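Local coordinates for protein CghA (Chaetomium globosum, PDB 6KBC) that belongs to the Diels-Alderase family, with two domains of the calycin clan, and holds the ligand WK1 in a pocket, at residues Leu33-Ala38 / Phe66-Ser71; Glu47-Asp52 / Gly116-Glu121. All blocks are in the same frame, centred on the assembly; numbering follows the deposited sequence.

Contact 1: residues Leu33-Ala38 / Phe66-Ser71; sequences LFPKWA and FFRDGS. With WK1 ((2S)-3-[(2S,4E)-4-[[(1R,2S,4aR,6S,8R,8aS)-2-[(E)-but-2-en-2-yl]-6,8-dimethyl-1,2,4a,5,6,7,8,8a-octahydronaphthalen-1-yl]-oxidanyl-methylidene]-3,5-bis(oxidanylidene)pyrrolidin-2-yl]-2-methyl-2-oxidanyl-propanoic acid), chain B.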
ATOM      1  N   LEU A  33     -10.383   7.288   7.965  1.00 29.17           N
ATOM      2  CA  LEU A  33      -9.040   7.465   8.499  1.00 31.32           C
ATOM      3  C   LEU A  33      -8.995   7.335  10.011  1.00 31.84           C
ATOM      4  O   LEU A  33      -7.937   7.015  10.571  1.00 34.26           O
ATOM      5  CB  LEU A  33      -8.488   8.831   8.079  1.00 32.86           C
ATOM      6  CG  LEU A  33      -8.303   8.956   6.573  1.00 32.41           C
ATOM      7  CD1 LEU A  33      -7.757  10.341   6.202  1.00 32.64           C
ATOM      8  CD2 LEU A  33      -7.397   7.821   6.084  1.00 32.58           C
ATOM      9  N   PHE A  34     -10.102   7.600  10.693  1.00 34.17           N
ATOM     10  CA  PHE A  34     -10.095   7.457  12.139  1.00 35.68           C
ATOM     11  C   PHE A  34     -10.022   5.977  12.518  1.00 33.96           C
ATOM     12  O   PHE A  34     -10.677   5.141  11.889  1.00 36.35           O
ATOM     13  CB  PHE A  34     -11.336   8.107  12.753  1.00 39.68           C
ATOM     14  CG  PHE A  34     -11.250   8.257  14.243  1.00 41.76           C
ATOM     15  CD1 PHE A  34     -10.489   9.273  14.806  1.00 40.04           C
ATOM     16  CD2 PHE A  34     -11.902   7.368  15.083  1.00 43.01           C
ATOM     17  CE1 PHE A  34     -10.395   9.412  16.184  1.00 40.99           C
ATOM     18  CE2 PHE A  34     -11.812   7.501  16.460  1.00 44.96           C
ATOM     19  CZ  PHE A  34     -11.059   8.522  17.009  1.00 42.97           C
ATOM     20  N   PRO A  35      -9.223   5.622  13.524  1.00 36.22           N
ATOM     21  CA  PRO A  35      -9.009   4.205  13.835  1.00 36.23           C
ATOM     22  C   PRO A  35     -10.310   3.469  14.121  1.00 40.56           C
ATOM     23  O   PRO A  35     -11.240   4.014  14.721  1.00 38.67           O
ATOM     24  CB  PRO A  35      -8.111   4.248  15.075  1.00 36.81           C
ATOM     25  CG  PRO A  35      -7.402   5.548  14.972  1.00 35.43           C
ATOM     26  CD  PRO A  35      -8.370   6.500  14.342  1.00 35.76           C
ATOM     27  N   LYS A  36     -10.361   2.210  13.676  1.00 39.83           N
ATOM     28  CA  LYS A  36     -11.516   1.356  13.910  1.00 39.47           C
ATOM     29  C   LYS A  36     -11.476   0.706  15.283  1.00 35.30           C
ATOM     30  O   LYS A  36     -12.513   0.233  15.759  1.00 38.69           O
ATOM     31  CB  LYS A  36     -11.599   0.285  12.819  1.00 38.51           C
ATOM     32  CG  LYS A  36     -11.797   0.874  11.422  1.00 35.28           C
ATOM     33  CD  LYS A  36     -13.008   1.785  11.377  1.00 40.11           C
ATOM     34  CE  LYS A  36     -13.201   2.370  10.004  1.00 38.11           C
ATOM     35  NZ  LYS A  36     -14.358   3.310   9.929  1.00 35.42           N
ATOM     36  N   TRP A  37     -10.304   0.654  15.910  1.00 35.74           N
ATOM     37  CA  TRP A  37     -10.149   0.279  17.315  1.00 42.14           C
ATOM     38  C   TRP A  37      -9.742   1.547  18.064  1.00 42.78           C
ATOM     39  O   TRP A  37      -8.563   1.797  18.317  1.00 44.51           O
ATOM     40  CB  TRP A  37      -9.134  -0.856  17.479  1.00 41.11           C
ATOM     41  CG  TRP A  37      -9.705  -2.180  17.066  1.00 45.96           C
ATOM     42  CD1 TRP A  37     -10.335  -3.090  17.870  1.00 44.33           C
ATOM     43  CD2 TRP A  37      -9.771  -2.708  15.734  1.00 43.10           C
ATOM     44  NE1 TRP A  37     -10.759  -4.161  17.127  1.00 45.47           N
ATOM     45  CE2 TRP A  37     -10.428  -3.954  15.813  1.00 44.61           C
ATOM     46  CE3 TRP A  37      -9.326  -2.255  14.484  1.00 43.76           C
ATOM     47  CZ2 TRP A  37     -10.649  -4.756  14.690  1.00 45.74           C
ATOM     48  CZ3 TRP A  37      -9.542  -3.059  13.364  1.00 39.82           C
ATOM     49  CH2 TRP A  37     -10.200  -4.293  13.477  1.00 43.36           C
ATOM     50  N   ALA A  38     -10.747   2.353  18.422  1.00 43.41           N
ATOM     51  CA  ALA A  38     -10.493   3.710  18.908  1.00 47.65           C
ATOM     52  C   ALA A  38      -9.907   3.715  20.317  1.00 50.92           C
ATOM     53  O   ALA A  38      -8.948   4.443  20.593  1.00 52.17           O
ATOM     54  CB  ALA A  38     -11.781   4.530  18.856  1.00 46.53           C
ATOM     55  N   PHE A  66       2.186   3.530   8.631  1.00 28.39           N
ATOM     56  CA  PHE A  66       1.950   3.724  10.052  1.00 31.43           C
ATOM     57  C   PHE A  66       1.081   2.573  10.543  1.00 32.28           C
ATOM     58  O   PHE A  66      -0.055   2.408  10.085  1.00 29.52           O
ATOM     59  CB  PHE A  66       1.272   5.063  10.317  1.00 30.30           C
ATOM     60  CG  PHE A  66       2.124   6.258   9.968  1.00 35.42           C
ATOM     61  CD1 PHE A  66       2.172   6.734   8.667  1.00 33.08           C
ATOM     62  CD2 PHE A  66       2.868   6.911  10.946  1.00 35.79           C
ATOM     63  CE1 PHE A  66       2.949   7.854   8.339  1.00 33.83           C
ATOM     64  CE2 PHE A  66       3.644   8.028  10.625  1.00 34.58           C
ATOM     65  CZ  PHE A  66       3.685   8.493   9.321  1.00 35.10           C
ATOM     66  N   PHE A  67       1.617   1.787  11.473  1.00 31.91           N
ATOM     67  CA  PHE A  67       0.986   0.565  11.942  1.00 36.51           C
ATOM     68  C   PHE A  67       0.506   0.704  13.381  1.00 38.26           C
ATOM     69  O   PHE A  67       1.214   1.247  14.235  1.00 34.80           O
ATOM     70  CB  PHE A  67       1.958  -0.618  11.887  1.00 33.58           C
ATOM     71  CG  PHE A  67       2.220  -1.151  10.509  1.00 37.20           C
ATOM     72  CD1 PHE A  67       1.175  -1.549   9.689  1.00 35.81           C
ATOM     73  CD2 PHE A  67       3.521  -1.310  10.054  1.00 36.51           C
ATOM     74  CE1 PHE A  67       1.426  -2.077   8.421  1.00 36.31           C
ATOM     75  CE2 PHE A  67       3.777  -1.837   8.794  1.00 34.86           C
ATOM     76  CZ  PHE A  67       2.728  -2.221   7.979  1.00 33.28           C
ATOM     77  N   ARG A  68      -0.698   0.199  13.635  1.00 35.72           N
ATOM     78  CA  ARG A  68      -1.113  -0.282  14.949  1.00 36.02           C
ATOM     79  C   ARG A  68      -1.393  -1.771  14.781  1.00 36.30           C
ATOM     80  O   ARG A  68      -2.395  -2.148  14.164  1.00 36.50           O
ATOM     81  CB  ARG A  68      -2.351   0.458  15.453  1.00 37.59           C
ATOM     82  CG  ARG A  68      -2.135   1.920  15.814  1.00 35.67           C
ATOM     83  CD  ARG A  68      -3.480   2.545  16.064  1.00 41.65           C
ATOM     84  NE  ARG A  68      -3.399   3.867  16.671  1.00 40.08           N
ATOM     85  CZ  ARG A  68      -4.446   4.495  17.191  1.00 44.28           C
ATOM     86  NH1 ARG A  68      -5.635   3.906  17.175  1.00 44.46           N
ATOM     87  NH2 ARG A  68      -4.314   5.705  17.727  1.00 43.93           N
ATOM     88  N   ASP A  69      -0.504  -2.612  15.299  1.00 35.80           N
ATOM     89  CA  ASP A  69      -0.593  -4.065  15.132  1.00 41.19           C
ATOM     90  C   ASP A  69      -0.746  -4.704  16.511  1.00 41.94           C
ATOM     91  O   ASP A  69       0.227  -4.811  17.268  1.00 40.29           O
ATOM     92  CB  ASP A  69       0.632  -4.601  14.391  1.00 41.57           C
ATOM     93  CG  ASP A  69       0.486  -6.068  13.977  1.00 47.54           C
ATOM     94  OD1 ASP A  69      -0.414  -6.762  14.494  1.00 46.90           O
ATOM     95  OD2 ASP A  69       1.281  -6.532  13.129  1.00 47.15           O
ATOM     96  N   GLY A  70      -1.969  -5.138  16.825  1.00 39.70           N
ATOM     97  CA  GLY A  70      -2.221  -5.733  18.127  1.00 46.20           C
ATOM     98  C   GLY A  70      -1.402  -6.985  18.358  1.00 47.03           C
ATOM     99  O   GLY A  70      -0.882  -7.207  19.453  1.00 48.54           O
ATOM    100  N   SER A  71      -1.233  -7.798  17.317  1.00 43.95           N
ATOM    101  CA  SER A  71      -0.536  -9.071  17.478  1.00 46.90           C
ATOM    102  C   SER A  71       0.945  -8.928  17.787  1.00 50.49           C
ATOM    103  O   SER A  71       1.558  -9.902  18.232  1.00 50.53           O
ATOM    104  CB  SER A  71      -0.688  -9.931  16.229  1.00 45.68           C
ATOM    105  OG  SER A  71      -0.110  -9.301  15.098  1.00 44.43           O
TER
HETATM  106  O   WK1 B 501       9.256  -3.867   7.305  1.00 42.02           O
HETATM  107  C17 WK1 B 501       8.936  -3.231   6.334  1.00 40.34           C
HETATM  108  O1  WK1 B 501       9.460  -2.192   6.046  1.00 35.21           O
HETATM  109  C19 WK1 B 501       7.873  -3.726   5.440  1.00 35.90           C
HETATM  110  O2  WK1 B 501       7.433  -4.995   5.784  1.00 39.32           O
HETATM  111  C18 WK1 B 501       8.426  -3.850   4.054  1.00 35.48           C
HETATM  112  C20 WK1 B 501       6.766  -2.725   5.620  1.00 35.40           C
HETATM  113  C22 WK1 B 501       5.774  -2.826   4.535  1.00 33.71           C
HETATM  114  N   WK1 B 501       4.737  -1.815   4.460  1.00 34.23           N
HETATM  115  C21 WK1 B 501       3.560  -2.399   4.256  1.00 36.07           C
HETATM  116  O5  WK1 B 501       2.449  -1.712   4.122  1.00 32.29           O
HETATM  117  C23 WK1 B 501       5.017  -4.053   4.428  1.00 41.42           C
HETATM  118  O4  WK1 B 501       5.518  -5.271   4.462  1.00 36.88           O
HETATM  119  C24 WK1 B 501       3.621  -3.868   4.224  1.00 39.24           C
HETATM  120  C16 WK1 B 501       2.606  -4.900   4.043  1.00 39.12           C
HETATM  121  O3  WK1 B 501       2.993  -6.117   4.052  1.00 41.47           O
HETATM  122  C9  WK1 B 501       1.218  -4.536   3.722  1.00 38.30           C
HETATM  123  C8  WK1 B 501       1.327  -4.361   2.181  1.00 36.98           C
HETATM  124  C12 WK1 B 501       2.559  -3.700   1.598  1.00 35.88           C
HETATM  125  C13 WK1 B 501       2.607  -2.421   1.300  1.00 34.46           C
HETATM  126  C90 WK1 B 501       3.838  -1.799   0.734  1.00 36.67           C
HETATM  127  C14 WK1 B 501       3.781  -4.508   1.343  1.00 41.16           C
HETATM  128  C7  WK1 B 501       1.205  -5.669   1.461  1.00 39.80           C
HETATM  129  C6  WK1 B 501       0.179  -6.436   1.715  1.00 38.20           C
HETATM  130  C3  WK1 B 501      -0.646  -6.089   2.913  1.00 38.41           C
HETATM  131  C4  WK1 B 501       0.175  -5.585   4.082  1.00 40.09           C
HETATM  132  C5  WK1 B 501      -0.799  -5.002   5.087  1.00 43.32           C
HETATM  133  C11 WK1 B 501      -0.084  -4.654   6.354  1.00 41.11           C
HETATM  134  C2  WK1 B 501      -1.673  -7.106   3.338  1.00 38.30           C
HETATM  135  C1  WK1 B 501      -2.680  -6.336   4.132  1.00 38.08           C
HETATM  136  C10 WK1 B 501      -3.919  -7.089   4.486  1.00 40.88           C
HETATM  137  C   WK1 B 501      -2.001  -5.877   5.386  1.00 40.47           C
HETATM  138  O   HOH W   1      -6.360   1.152  16.790  1.00 38.89           O
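With CG anti to its carbonyl carbon (chi1 -69°) and the chain extended from CG to NE, Arg68 stretches from strand 60-69 to the loop 33-38, where its guanidinium end leans against Pro35 at a slant. NH1 does most of the touching, 3.3 Å from both CB and CG of Pro35, while CZ lies 3.8 Å from Pro35 CG. The pair is one of van der Waals packing between a charged group and the CB and CG methylenes of a proline, and the polar demand is met around it. Water 1 sits at the guanidinium edge, in its plane: Arg68 NH1 donates to it over 2.9 Å, and it donates in turn to Trp37 O at 2.8 Å, bridging strand and loop. Ser8 OG also bonds NH1, and Ser100 OG takes NE, so several partners fix the rotation of this buried cation. The strand belongs to the calycin-like N-terminal beta domain, and the loop, which leads into strand 46-54, packs over the side chains that strands 46-54, 60-69 and 99-105 turn toward it. One residue earlier, Phe67 points the opposite way, as alternation along a strand requires, and its CE1 approaches C11 of WK1 to 3.6 Å. The same ring brings CZ within 3.8 Å of C21 of the ligand.

Contact 2: residues Glu47-Asp52 / Gly116-Glu121; sequences ETWLFD and GVWRTE. With WK1 ((2S)-3-[(2S,4E)-4-[[(1R,2S,4aR,6S,8R,8aS)-2-[(E)-but-2-en-2-yl]-6,8-dimethyl-1,2,4a,5,6,7,8,8a-octahydronaphthalen-1-yl]-oxidanyl-methylidene]-3,5-bis(oxidanylidene)pyrrolidin-2-yl]-2-methyl-2-oxidanyl-propanoic acid), chain B.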
ATOM      1  N   GLU A  47      -4.170  -1.993  12.023  1.00 32.43           N
ATOM      2  CA  GLU A  47      -4.595  -0.821  11.285  1.00 32.75           C
ATOM      3  C   GLU A  47      -3.373  -0.232  10.603  1.00 31.03           C
ATOM      4  O   GLU A  47      -2.280  -0.209  11.180  1.00 31.17           O
ATOM      5  CB  GLU A  47      -5.254   0.208  12.208  1.00 32.48           C
ATOM      6  CG  GLU A  47      -6.467  -0.358  12.922  1.00 36.40           C
ATOM      7  CD  GLU A  47      -7.529   0.680  13.200  1.00 35.06           C
ATOM      8  OE1 GLU A  47      -7.797   0.946  14.387  1.00 41.45           O
ATOM      9  OE2 GLU A  47      -8.119   1.198  12.238  1.00 36.37           O
ATOM     10  N   THR A  48      -3.560   0.211   9.364  1.00 29.40           N
ATOM     11  CA  THR A  48      -2.468   0.697   8.535  1.00 27.44           C
ATOM     12  C   THR A  48      -2.892   1.979   7.841  1.00 25.68           C
ATOM     13  O   THR A  48      -3.980   2.049   7.261  1.00 27.86           O
ATOM     14  CB  THR A  48      -2.047  -0.352   7.493  1.00 29.79           C
ATOM     15  OG1 THR A  48      -1.832  -1.608   8.145  1.00 29.19           O
ATOM     16  CG2 THR A  48      -0.765   0.078   6.790  1.00 28.30           C
ATOM     17  N   TRP A  49      -2.037   2.994   7.929  1.00 26.28           N
ATOM     18  CA  TRP A  49      -2.127   4.200   7.119  1.00 28.64           C
ATOM     19  C   TRP A  49      -0.856   4.263   6.289  1.00 25.19           C
ATOM     20  O   TRP A  49       0.240   4.373   6.846  1.00 27.70           O
ATOM     21  CB  TRP A  49      -2.257   5.457   7.990  1.00 29.15           C
ATOM     22  CG  TRP A  49      -3.510   5.509   8.825  1.00 30.87           C
ATOM     23  CD1 TRP A  49      -4.642   6.234   8.565  1.00 30.07           C
ATOM     24  CD2 TRP A  49      -3.753   4.810  10.045  1.00 31.52           C
ATOM     25  NE1 TRP A  49      -5.566   6.034   9.558  1.00 31.80           N
ATOM     26  CE2 TRP A  49      -5.048   5.160  10.476  1.00 32.44           C
ATOM     27  CE3 TRP A  49      -3.003   3.918  10.818  1.00 27.99           C
ATOM     28  CZ2 TRP A  49      -5.608   4.648  11.644  1.00 34.23           C
ATOM     29  CZ3 TRP A  49      -3.562   3.413  11.978  1.00 32.07           C
ATOM     30  CH2 TRP A  49      -4.850   3.776  12.376  1.00 34.37           C
ATOM     31  N   LEU A  50      -0.996   4.172   4.972  1.00 24.94           N
ATOM     32  CA  LEU A  50       0.157   4.113   4.079  1.00 25.08           C
ATOM     33  C   LEU A  50       0.251   5.387   3.256  1.00 23.41           C
ATOM     34  O   LEU A  50      -0.749   5.853   2.703  1.00 25.66           O
ATOM     35  CB  LEU A  50       0.070   2.902   3.134  1.00 24.77           C
ATOM     36  CG  LEU A  50       1.157   2.712   2.058  1.00 23.66           C
ATOM     37  CD1 LEU A  50       1.343   1.210   1.779  1.00 23.87           C
ATOM     38  CD2 LEU A  50       0.833   3.464   0.748  1.00 22.10           C
ATOM     39  N   PHE A  51       1.466   5.919   3.134  1.00 25.70           N
ATOM     40  CA  PHE A  51       1.734   7.100   2.317  1.00 26.09           C
ATOM     41  C   PHE A  51       2.980   6.816   1.499  1.00 21.51           C
ATOM     42  O   PHE A  51       3.979   6.347   2.042  1.00 24.09           O
ATOM     43  CB  PHE A  51       1.970   8.367   3.162  1.00 27.01           C
ATOM     44  CG  PHE A  51       0.845   8.704   4.108  1.00 26.11           C
ATOM     45  CD1 PHE A  51       0.740   8.067   5.334  1.00 29.63           C
ATOM     46  CD2 PHE A  51      -0.082   9.683   3.780  1.00 25.15           C
ATOM     47  CE1 PHE A  51      -0.300   8.391   6.213  1.00 29.83           C
ATOM     48  CE2 PHE A  51      -1.117  10.014   4.650  1.00 28.49           C
ATOM     49  CZ  PHE A  51      -1.223   9.364   5.867  1.00 28.81           C
ATOM     50  N   ASP A  52       2.950   7.122   0.207  1.00 23.89           N
ATOM     51  CA  ASP A  52       4.144   6.850  -0.575  1.00 26.27           C
ATOM     52  C   ASP A  52       4.354   7.929  -1.623  1.00 23.89           C
ATOM     53  O   ASP A  52       3.519   8.816  -1.830  1.00 24.78           O
ATOM     54  CB  ASP A  52       4.107   5.460  -1.240  1.00 24.54           C
ATOM     55  CG  ASP A  52       2.902   5.265  -2.137  1.00 29.00           C
ATOM     56  OD1 ASP A  52       2.363   6.278  -2.650  1.00 28.44           O
ATOM     57  OD2 ASP A  52       2.498   4.092  -2.347  1.00 30.10           O
ATOM     58  N   GLY A 116      -2.281  12.055  12.722  1.00 36.24           N
ATOM     59  CA  GLY A 116      -1.769  10.887  13.415  1.00 39.34           C
ATOM     60  C   GLY A 116      -0.360  11.170  13.888  1.00 38.56           C
ATOM     61  O   GLY A 116       0.416  11.817  13.182  1.00 38.65           O
ATOM     62  N   VAL A 117      -0.047  10.712  15.098  1.00 36.82           N
ATOM     63  CA  VAL A 117       1.286  10.903  15.655  1.00 36.60           C
ATOM     64  C   VAL A 117       1.742   9.627  16.347  1.00 39.09           C
ATOM     65  O   VAL A 117       1.186   9.216  17.370  1.00 42.04           O
ATOM     66  CB  VAL A 117       1.344  12.104  16.624  1.00 38.03           C
ATOM     67  CG1 VAL A 117       2.789  12.407  16.981  1.00 41.75           C
ATOM     68  CG2 VAL A 117       0.682  13.343  16.022  1.00 40.18           C
ATOM     69  N   TRP A 118       2.701   8.966  15.716  1.00 40.24           N
ATOM     70  CA  TRP A 118       3.600   7.960  16.274  1.00 42.02           C
ATOM     71  C   TRP A 118       4.800   8.662  16.891  1.00 44.61           C
ATOM     72  O   TRP A 118       5.626   9.243  16.176  1.00 41.60           O
ATOM     73  CB  TRP A 118       3.977   7.014  15.134  1.00 39.66           C
ATOM     74  CG  TRP A 118       2.971   5.926  14.745  1.00 36.90           C
ATOM     75  CD1 TRP A 118       3.064   4.608  15.070  1.00 36.91           C
ATOM     76  CD2 TRP A 118       1.589   6.116  14.377  1.00 38.30           C
ATOM     77  NE1 TRP A 118       1.947   3.927  14.669  1.00 36.28           N
ATOM     78  CE2 TRP A 118       1.003   4.835  14.281  1.00 34.39           C
ATOM     79  CE3 TRP A 118       0.821   7.230  14.035  1.00 36.62           C
ATOM     80  CZ2 TRP A 118      -0.307   4.640  13.856  1.00 33.49           C
ATOM     81  CZ3 TRP A 118      -0.485   7.034  13.618  1.00 38.96           C
ATOM     82  CH2 TRP A 118      -1.035   5.744  13.528  1.00 35.77           C
ATOM     83  N   ARG A 119       4.889   8.636  18.220  1.00 44.25           N
ATOM     84  CA  ARG A 119       5.882   9.451  18.907  1.00 48.33           C
ATOM     85  C   ARG A 119       6.295   8.826  20.227  1.00 47.65           C
ATOM     86  O   ARG A 119       5.576   8.015  20.816  1.00 47.99           O
ATOM     87  CB  ARG A 119       5.382  10.871  19.186  1.00 45.95           C
ATOM     88  CG  ARG A 119       4.168  10.886  20.097  1.00 49.95           C
ATOM     89  CD  ARG A 119       3.685  12.282  20.426  1.00 48.86           C
ATOM     90  NE  ARG A 119       2.485  12.224  21.258  1.00 54.37           N
ATOM     91  CZ  ARG A 119       2.482  12.087  22.579  1.00 54.32           C
ATOM     92  NH1 ARG A 119       3.614  11.881  23.238  1.00 52.05           N
ATOM     93  NH2 ARG A 119       1.328  12.063  23.231  1.00 59.84           N
ATOM     94  N   THR A 120       7.478   9.233  20.680  1.00 49.38           N
ATOM     95  CA  THR A 120       7.905   9.015  22.052  1.00 53.67           C
ATOM     96  C   THR A 120       7.123   9.933  23.000  1.00 53.46           C
ATOM     97  O   THR A 120       6.360  10.811  22.577  1.00 51.59           O
ATOM     98  CB  THR A 120       9.405   9.262  22.183  1.00 48.50           C
ATOM     99  OG1 THR A 120       9.724  10.526  21.592  1.00 52.91           O
ATOM    100  CG2 THR A 120      10.187   8.170  21.479  1.00 48.89           C
ATOM    101  N   GLU A 121       7.327   9.724  24.301  1.00 56.42           N
ATOM    102  CA  GLU A 121       6.502  10.362  25.331  1.00 58.14           C
ATOM    103  C   GLU A 121       6.779  11.859  25.490  1.00 56.73           C
ATOM    104  O   GLU A 121       7.919  12.308  25.377  1.00 57.27           O
ATOM    105  CB  GLU A 121       6.704   9.657  26.677  1.00 61.05           C
ATOM    106  CG  GLU A 121       6.433   8.156  26.640  1.00 61.81           C
ATOM    107  CD  GLU A 121       4.992   7.811  26.979  1.00 68.27           C
ATOM    108  OE1 GLU A 121       4.138   8.727  26.932  1.00 69.54           O
ATOM    109  OE2 GLU A 121       4.709   6.625  27.268  1.00 71.06           O
TER
HETATM  110  O   WK1 B 501       9.256  -3.867   7.305  1.00 42.02           O
HETATM  111  C17 WK1 B 501       8.936  -3.231   6.334  1.00 40.34           C
HETATM  112  O1  WK1 B 501       9.460  -2.192   6.046  1.00 35.21           O
HETATM  113  C19 WK1 B 501       7.873  -3.726   5.440  1.00 35.90           C
HETATM  114  O2  WK1 B 501       7.433  -4.995   5.784  1.00 39.32           O
HETATM  115  C18 WK1 B 501       8.426  -3.850   4.054  1.00 35.48           C
HETATM  116  C20 WK1 B 501       6.766  -2.725   5.620  1.00 35.40           C
HETATM  117  C22 WK1 B 501       5.774  -2.826   4.535  1.00 33.71           C
HETATM  118  N   WK1 B 501       4.737  -1.815   4.460  1.00 34.23           N
HETATM  119  C21 WK1 B 501       3.560  -2.399   4.256  1.00 36.07           C
HETATM  120  O5  WK1 B 501       2.449  -1.712   4.122  1.00 32.29           O
HETATM  121  C23 WK1 B 501       5.017  -4.053   4.428  1.00 41.42           C
HETATM  122  O4  WK1 B 501       5.518  -5.271   4.462  1.00 36.88           O
HETATM  123  C24 WK1 B 501       3.621  -3.868   4.224  1.00 39.24           C
HETATM  124  C16 WK1 B 501       2.606  -4.900   4.043  1.00 39.12           C
HETATM  125  O3  WK1 B 501       2.993  -6.117   4.052  1.00 41.47           O
HETATM  126  C9  WK1 B 501       1.218  -4.536   3.722  1.00 38.30           C
HETATM  127  C8  WK1 B 501       1.327  -4.361   2.181  1.00 36.98           C
HETATM  128  C12 WK1 B 501       2.559  -3.700   1.598  1.00 35.88           C
HETATM  129  C13 WK1 B 501       2.607  -2.421   1.300  1.00 34.46           C
HETATM  130  C90 WK1 B 501       3.838  -1.799   0.734  1.00 36.67           C
HETATM  131  C14 WK1 B 501       3.781  -4.508   1.343  1.00 41.16           C
HETATM  132  C7  WK1 B 501       1.205  -5.669   1.461  1.00 39.80           C
HETATM  133  C6  WK1 B 501       0.179  -6.436   1.715  1.00 38.20           C
HETATM  134  C3  WK1 B 501      -0.646  -6.089   2.913  1.00 38.41           C
HETATM  135  C4  WK1 B 501       0.175  -5.585   4.082  1.00 40.09           C
HETATM  136  C5  WK1 B 501      -0.799  -5.002   5.087  1.00 43.32           C
HETATM  137  C11 WK1 B 501      -0.084  -4.654   6.354  1.00 41.11           C
HETATM  138  C2  WK1 B 501      -1.673  -7.106   3.338  1.00 38.30           C
HETATM  139  C1  WK1 B 501      -2.680  -6.336   4.132  1.00 38.08           C
HETATM  140  C10 WK1 B 501      -3.919  -7.089   4.486  1.00 40.88           C
HETATM  141  C   WK1 B 501      -2.001  -5.877   5.386  1.00 40.47           C
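Trp49 and Trp118 carry this contact, each directing its indole from its own strand, 46-54 or 113-119, toward the other. Their six-membered rings form an offset edge-to-face pair, with the edge of Trp118 turned toward the face of Trp49, centroids 5.6 Å apart and planes at 65°. Trp118 CH2 lies 3.8 Å from both CE3 and CZ3 of Trp49, with the neighbouring CZ2 slightly farther off. A chi1 of -63° sets the Trp49 side chain beside its backbone N, and a chi2 of -102° turns the benzo part toward Trp118, while the backbones stay well apart, the nearest CA atoms, those of Trp49 and Gly116, being 9.2 Å from each other. The two strands do not pair with each other in the N-terminal domain, of the calycin clan, so the indoles pack side chain to side chain in its buried part. Each indole is also tethered by its N-H: Trp49 NE1 bonds Leu33 O, and Trp118 NE1 bonds Phe67 O, so the polar edges of both buried rings are satisfied. Phe135 stacks with Trp49 and extends the aromatic cluster. Thr48 and Leu50, which flank Trp49 in sequence, turn to the other side of the strand and reach the ligand pocket. There Leu50 CD1 lies 3.9 Å from C13 of WK1, and Thr48 OG1 is 3.9 Å from its C11.

How the contacts relate
The centres of contacts 1 and 2 lie 9 Å apart in the N-terminal beta domain, on the same side of the chain's centre. Their segments alternate along the chain, in the order 33-38, 47-52, 66-71 and 116-121. Strands 46-54 and 60-69, consecutive in sequence and antiparallel neighbours, join the two contacts directly: Phe66 N approaches Trp49 O to 2.8 Å, a probable hydrogen bond, and Phe67 CE1 packs against Thr48 OG1 at 3.3 Å. The strand pair thus presents two sides: one carries Trp49 and Arg68 into the packing against the 33-38 loop and Trp118, the other gives Thr48, Leu50 and Phe67 to the pocket that holds WK1.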